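Local coordinates for protein salicylaldehyde dehydrogenase NahF (Pseudomonas putida, PDB 4JZ6) that probably catalyses the NAD-dependent oxidation of salicylaldehyde to salicylate, a step of naphthalene degradation, at residues K271-V276 against I443-V448; F291-F296 against M302-L307. One frame throughout, in Å; residues are numbered along the deposited sequence.

Contact 1. Residues K271-V276 against I443-V448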
loop_
_atom_site.group_PDB
_atom_site.type_symbol
_atom_site.label_atom_id
_atom_site.label_comp_id
_atom_site.label_asym_id
_atom_site.label_seq_id
_atom_site.Cartn_x
_atom_site.Cartn_y
_atom_site.Cartn_z
ATOM N N LYS A 271 -17.086 -5.360 11.012
ATOM C CA LYS A 271 -18.386 -5.311 11.666
ATOM C C LYS A 271 -19.378 -5.605 10.549
ATOM O O LYS A 271 -20.305 -4.837 10.289
ATOM C CB LYS A 271 -18.627 -3.931 12.277
ATOM C CG LYS A 271 -19.868 -3.822 13.152
ATOM C CD LYS A 271 -19.696 -4.534 14.472
ATOM C CE LYS A 271 -21.010 -4.632 15.227
ATOM N NZ LYS A 271 -20.812 -5.231 16.565
ATOM N N SER A 272 -19.148 -6.728 9.877
ATOM C CA SER A 272 -19.833 -7.062 8.635
ATOM C C SER A 272 -21.349 -7.194 8.769
ATOM O O SER A 272 -21.844 -8.020 9.540
ATOM C CB SER A 272 -19.228 -8.336 8.056
ATOM O OG SER A 272 -17.887 -8.096 7.671
ATOM N N PRO A 273 -22.090 -6.372 8.007
ATOM C CA PRO A 273 -23.548 -6.300 8.122
ATOM C C PRO A 273 -24.277 -7.146 7.083
ATOM O O PRO A 273 -23.786 -7.332 5.966
ATOM C CB PRO A 273 -23.825 -4.822 7.843
ATOM C CG PRO A 273 -22.769 -4.454 6.826
ATOM C CD PRO A 273 -21.563 -5.336 7.097
ATOM N N LEU A 274 -25.444 -7.658 7.458
ATOM C CA LEU A 274 -26.369 -8.208 6.481
ATOM C C LEU A 274 -27.525 -7.226 6.333
ATOM O O LEU A 274 -28.287 -6.994 7.279
ATOM C CB LEU A 274 -26.876 -9.583 6.915
ATOM C CG LEU A 274 -27.534 -10.438 5.826
ATOM C CD1 LEU A 274 -26.490 -10.881 4.817
ATOM C CD2 LEU A 274 -28.257 -11.639 6.403
ATOM N N ILE A 275 -27.640 -6.624 5.152
ATOM C CA ILE A 275 -28.726 -5.687 4.889
ATOM C C ILE A 275 -29.966 -6.417 4.373
ATOM O O ILE A 275 -29.953 -7.017 3.290
ATOM C CB ILE A 275 -28.316 -4.611 3.874
ATOM C CG1 ILE A 275 -27.062 -3.873 4.356
ATOM C CG2 ILE A 275 -29.464 -3.645 3.647
ATOM C CD1 ILE A 275 -26.540 -2.841 3.389
ATOM N N VAL A 276 -31.035 -6.364 5.162
ATOM C CA VAL A 276 -32.291 -7.004 4.806
ATOM C C VAL A 276 -33.315 -5.932 4.466
ATOM O O VAL A 276 -33.894 -5.325 5.360
ATOM C CB VAL A 276 -32.810 -7.870 5.966
ATOM C CG1 VAL A 276 -34.011 -8.677 5.540
ATOM C CG2 VAL A 276 -31.711 -8.785 6.465
ATOM N N ILE A 443 -22.308 1.012 -0.726
ATOM C CA ILE A 443 -21.699 0.714 0.575
ATOM C C ILE A 443 -20.183 0.507 0.495
ATOM O O ILE A 443 -19.659 0.014 -0.509
ATOM C CB ILE A 443 -22.367 -0.492 1.286
ATOM C CG1 ILE A 443 -22.262 -1.757 0.437
ATOM C CG2 ILE A 443 -23.826 -0.182 1.611
ATOM C CD1 ILE A 443 -23.003 -2.933 1.022
ATOM N N GLU A 444 -19.492 0.890 1.567
ATOM C CA GLU A 444 -18.030 0.942 1.589
ATOM C C GLU A 444 -17.397 -0.348 2.123
ATOM O O GLU A 444 -16.864 -0.389 3.236
ATOM C CB GLU A 444 -17.575 2.161 2.400
ATOM C CG GLU A 444 -17.931 3.493 1.739
ATOM C CD GLU A 444 -18.092 4.637 2.729
ATOM O OE1 GLU A 444 -18.287 4.378 3.935
ATOM O OE2 GLU A 444 -18.034 5.806 2.297
ATOM N N TYR A 445 -17.465 -1.405 1.319
ATOM C CA TYR A 445 -17.041 -2.732 1.761
ATOM C C TYR A 445 -16.182 -3.440 0.718
ATOM O O TYR A 445 -16.417 -3.319 -0.486
ATOM C CB TYR A 445 -18.265 -3.578 2.156
ATOM C CG TYR A 445 -18.889 -3.083 3.443
ATOM C CD1 TYR A 445 -18.603 -3.697 4.658
ATOM C CD2 TYR A 445 -19.728 -1.973 3.449
ATOM C CE1 TYR A 445 -19.147 -3.224 5.837
ATOM C CE2 TYR A 445 -20.276 -1.496 4.622
ATOM C CZ TYR A 445 -19.985 -2.126 5.812
ATOM O OH TYR A 445 -20.533 -1.654 6.983
ATOM N N GLY A 446 -15.170 -4.159 1.189
ATOM C CA GLY A 446 -14.304 -4.909 0.303
ATOM C C GLY A 446 -15.047 -6.042 -0.377
ATOM O O GLY A 446 -14.718 -6.415 -1.503
ATOM N N CYS A 447 -16.043 -6.595 0.311
ATOM C CA CYS A 447 -16.859 -7.673 -0.241
ATOM C C CYS A 447 -18.348 -7.377 -0.074
ATOM O O CYS A 447 -18.815 -7.114 1.041
ATOM C CB CYS A 447 -16.524 -8.991 0.448
ATOM S SG CYS A 447 -14.758 -9.325 0.573
ATOM N N VAL A 448 -19.087 -7.418 -1.182
ATOM C CA VAL A 448 -20.540 -7.235 -1.162
ATOM C C VAL A 448 -21.226 -8.445 -1.799
ATOM O O VAL A 448 -20.903 -8.831 -2.924
ATOM C CB VAL A 448 -20.962 -5.953 -1.910
ATOM C CG1 VAL A 448 -22.469 -5.852 -1.986
ATOM C CG2 VAL A 448 -20.385 -4.732 -1.224
HETATM O O HOH W 1 -21.597 -2.601 9.145
HETATM O O HOH W 2 -18.061 -2.914 8.839
#
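Pro273 and Ile275 meet Tyr445 and Ile443 on one side of the mixed beta-sheet of the catalytic domain of the aldehyde dehydrogenase fold. The Pro273 ring and the Tyr445 phenol come from opposite directions. Pro273 CD makes the closest approach, 3.4 Å from Tyr445 CE1, and comes in obliquely to the aromatic ring. Pro273 CG lies nearer the hydroxyl, 3.6 Å from Tyr445 OH. Tyr445 CG stands anti to the carbonyl carbon (chi1 -71°), which swings the ring across to the proline. The hydroxyl then reaches water 1, which donates to Tyr445 OH at 2.6 Å and to Lys271 O at 2.8 Å. Water 2 adds a second link, through weak bonds to the same hydroxyl and to Lys271 N. The phenol is also hydrogen-bonded to Ala417 O in helix 410-418. Strand 273-276 and strand 447-450 belong to one sheet, with strand 425-429 between them. No direct hydrogen bond joins residues 271-276 and 443-448. Side chains and water make the connection instead. A phenylalanine in place of Tyr445 would still touch Pro273, but would probably leave water 1 and Ala417 O without their hydroxyl partner. Further along strand 273-276, Ile275 and Ile443 meet tip to tip, with Ile275 CD1 4.2 Å from Ile443 CG2. The extended outer torsion of Ile275 (chi2 177°) carries CD1 out to this methyl. Ala417 touches both isoleucines. Beyond Gly446, Cys447 and Val448 pair with a parallel strand of the second subunit, and the sheet runs on across the interface.

Contact 2. Residues F291-F296 against M302-L307; sequences FGSFLF and MSTERL. With NK (salicylaldehyde), chain B.
Gly292, near the end of helix 282-294, passes close to Ser303 and Thr304, on the way into strand 306-310. The backbones are nearest where Ser293 CA and Thr304 CA lie 4.5 Å apart. Thr304 N donates to Gly292 O at 2.9 Å in a nearly straight bond (164° at the hydrogen). The donor stands well above the carbonyl plane, 64° out of it. Ser303 CA adds a CH...O contact to the same oxygen. Water 3 donates to Gly292 O and also to Leu295 O, and it is hydrogen-bonded to Ser303 OG at 2.7 Å. One water thus ties the helix end to the returning chain.

Thr304 lays its hydroxyl against the glycine, with Thr304 OG1 3.2 Å from Gly292 CA. The oxygen lies close in where Gly292 has no side chain. Thr304 OG1 has its hydrogen bond with Thr454. Ser293 OG comes up to Thr304 CB at 3.5 Å, while bonding back along its helix to Ala289 O. Leu307 CD2 comes within 4.2 Å of the same serine oxygen.

Met302 turns to the salicylaldehyde instead. Its CG sits between backbone N and carbonyl carbon (chi1 53°), and the chain then runs extended, bringing Met302 CE to 3.6 Å from ligand CAG. Met302 N also makes a weak hydrogen bond to the aldehyde oxygen OAH. The two segments belong to the beta-alpha-beta unit of strand 273-276, helix 282-294 and strand 306-310, whose helix-to-strand loop carries the pocket residues Ile300, Cys301 and Met302.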
loop_
_atom_site.group_PDB
_atom_site.type_symbol
_atom_site.label_atom_id
_atom_site.label_comp_id
_atom_site.label_asym_id
_atom_site.label_seq_id
_atom_site.Cartn_x
_atom_site.Cartn_y
_atom_site.Cartn_z
ATOM N N PHE A 291 -26.156 -18.563 9.277
ATOM C CA PHE A 291 -24.858 -19.086 8.879
ATOM C C PHE A 291 -23.720 -18.110 9.159
ATOM O O PHE A 291 -22.735 -18.464 9.817
ATOM C CB PHE A 291 -24.875 -19.457 7.396
ATOM C CG PHE A 291 -23.526 -19.824 6.847
ATOM C CD1 PHE A 291 -22.940 -21.036 7.165
ATOM C CD2 PHE A 291 -22.855 -18.963 5.998
ATOM C CE1 PHE A 291 -21.702 -21.376 6.658
ATOM C CE2 PHE A 291 -21.620 -19.296 5.485
ATOM C CZ PHE A 291 -21.041 -20.503 5.816
ATOM N N GLY A 292 -23.855 -16.889 8.648
ATOM C CA GLY A 292 -22.807 -15.889 8.759
ATOM C C GLY A 292 -22.575 -15.435 10.187
ATOM O O GLY A 292 -21.468 -15.051 10.552
ATOM N N SER A 293 -23.622 -15.488 11.003
ATOM C CA SER A 293 -23.522 -15.030 12.380
ATOM C C SER A 293 -22.809 -16.026 13.286
ATOM O O SER A 293 -22.023 -15.634 14.152
ATOM C CB SER A 293 -24.907 -14.729 12.949
ATOM O OG SER A 293 -25.478 -13.610 12.298
ATOM N N PHE A 294 -23.070 -17.313 13.083
ATOM C CA PHE A 294 -22.676 -18.294 14.080
ATOM C C PHE A 294 -21.710 -19.375 13.626
ATOM O O PHE A 294 -21.403 -20.294 14.388
ATOM C CB PHE A 294 -23.917 -18.908 14.708
ATOM C CG PHE A 294 -24.808 -17.902 15.342
ATOM C CD1 PHE A 294 -24.376 -17.183 16.446
ATOM C CD2 PHE A 294 -26.066 -17.655 14.829
ATOM C CE1 PHE A 294 -25.191 -16.239 17.037
ATOM C CE2 PHE A 294 -26.888 -16.715 15.412
ATOM C CZ PHE A 294 -26.451 -16.001 16.521
ATOM N N LEU A 295 -21.225 -19.276 12.396
ATOM C CA LEU A 295 -20.179 -20.181 11.967
ATOM C C LEU A 295 -18.943 -19.907 12.825
ATOM O O LEU A 295 -18.564 -18.747 13.011
ATOM C CB LEU A 295 -19.884 -19.990 10.482
ATOM C CG LEU A 295 -18.718 -20.789 9.902
ATOM C CD1 LEU A 295 -18.919 -22.270 10.118
ATOM C CD2 LEU A 295 -18.589 -20.485 8.432
ATOM N N PHE A 296 -18.344 -20.973 13.365
ATOM C CA PHE A 296 -17.163 -20.874 14.235
ATOM C C PHE A 296 -17.373 -19.880 15.383
ATOM O O PHE A 296 -16.463 -19.133 15.753
ATOM C CB PHE A 296 -15.905 -20.531 13.418
ATOM C CG PHE A 296 -14.619 -20.600 14.206
ATOM C CD1 PHE A 296 -14.361 -21.665 15.060
ATOM C CD2 PHE A 296 -13.666 -19.595 14.090
ATOM C CE1 PHE A 296 -13.182 -21.721 15.787
ATOM C CE2 PHE A 296 -12.479 -19.655 14.814
ATOM C CZ PHE A 296 -12.240 -20.723 15.661
ATOM N N MET A 302 -15.061 -11.647 9.347
ATOM C CA MET A 302 -16.201 -11.301 8.502
ATOM C C MET A 302 -17.531 -11.884 8.988
ATOM O O MET A 302 -18.518 -11.860 8.246
ATOM C CB MET A 302 -15.955 -11.715 7.047
ATOM C CG MET A 302 -15.549 -13.172 6.847
ATOM S SD MET A 302 -15.527 -13.644 5.098
ATOM C CE MET A 302 -14.623 -15.195 5.175
ATOM N N SER A 303 -17.557 -12.409 10.216
ATOM C CA SER A 303 -18.800 -12.908 10.805
ATOM C C SER A 303 -19.828 -11.805 10.760
ATOM O O SER A 303 -19.491 -10.635 10.936
ATOM C CB SER A 303 -18.608 -13.333 12.261
ATOM O OG SER A 303 -17.958 -14.584 12.361
ATOM N N THR A 304 -21.078 -12.171 10.511
ATOM C CA THR A 304 -22.155 -11.200 10.455
ATOM C C THR A 304 -22.355 -10.582 11.833
ATOM O O THR A 304 -22.897 -11.225 12.733
ATOM C CB THR A 304 -23.452 -11.868 10.010
ATOM O OG1 THR A 304 -23.197 -12.677 8.855
ATOM C CG2 THR A 304 -24.493 -10.823 9.684
ATOM N N GLU A 305 -21.905 -9.341 12.006
ATOM C CA GLU A 305 -21.994 -8.680 13.307
ATOM C C GLU A 305 -23.180 -7.725 13.396
ATOM O O GLU A 305 -23.575 -7.316 14.484
ATOM C CB GLU A 305 -20.695 -7.942 13.630
ATOM C CG GLU A 305 -19.471 -8.842 13.681
ATOM C CD GLU A 305 -18.654 -8.655 14.945
ATOM O OE1 GLU A 305 -19.018 -7.785 15.764
ATOM O OE2 GLU A 305 -17.655 -9.386 15.126
ATOM N N ARG A 306 -23.742 -7.369 12.247
ATOM C CA ARG A 306 -24.930 -6.526 12.203
ATOM C C ARG A 306 -25.981 -7.139 11.294
ATOM O O ARG A 306 -25.658 -7.725 10.256
ATOM C CB ARG A 306 -24.593 -5.138 11.659
ATOM C CG ARG A 306 -23.915 -4.192 12.623
ATOM C CD ARG A 306 -23.228 -3.100 11.833
ATOM N NE ARG A 306 -23.054 -1.866 12.589
ATOM C CZ ARG A 306 -22.895 -0.671 12.026
ATOM N NH1 ARG A 306 -22.892 -0.552 10.702
ATOM N NH2 ARG A 306 -22.746 0.408 12.782
ATOM N N LEU A 307 -27.239 -6.989 11.687
ATOM C CA LEU A 307 -28.355 -7.272 10.809
ATOM C C LEU A 307 -29.139 -5.974 10.654
ATOM O O LEU A 307 -29.970 -5.648 11.511
ATOM C CB LEU A 307 -29.262 -8.349 11.414
ATOM C CG LEU A 307 -28.835 -9.824 11.490
ATOM C CD1 LEU A 307 -28.442 -10.340 10.118
ATOM C CD2 LEU A 307 -27.712 -10.057 12.492
HETATM O OAH NK B . -12.170 -13.360 9.014
HETATM C CAD NK B . -11.280 -14.186 9.046
HETATM C CAA NK B . -11.178 -15.071 7.866
HETATM C CAC NK B . -11.146 -14.558 6.570
HETATM C CAG NK B . -11.053 -15.435 5.493
HETATM C CAI NK B . -11.009 -16.800 5.702
HETATM C CAE NK B . -11.049 -17.310 6.987
HETATM C CAB NK B . -11.135 -16.442 8.075
HETATM O OAF NK B . -11.177 -16.899 9.371
HETATM O O HOH W 3 -19.678 -16.468 11.617
HETATM O O HOH W 4 -21.307 -12.836 14.308
#

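How the contacts relate
Contacts 1 and 2 have centres 12 Å apart, and both reach one sheet, in which strands 273-276 and 306-310 are neighbours. Probable hydrogen bonds join them directly: Ser272 O to Glu305 N at 2.8 Å, and Leu274 N to Arg306 O at 2.8 Å. A salt bridge between Lys271 NZ and Glu305 OE1 adds a side-chain link. Leu274 CB packs on Leu307 CD1 at 3.6 Å. Contact 2 reaches the salicylaldehyde through Met302. Contact 1 stands back from it: the Tyr445 side chain is about 12 Å from the ligand and about 12 Å from the side chain of Glu267, the predicted active-site residue. Both contacts touch the second subunit.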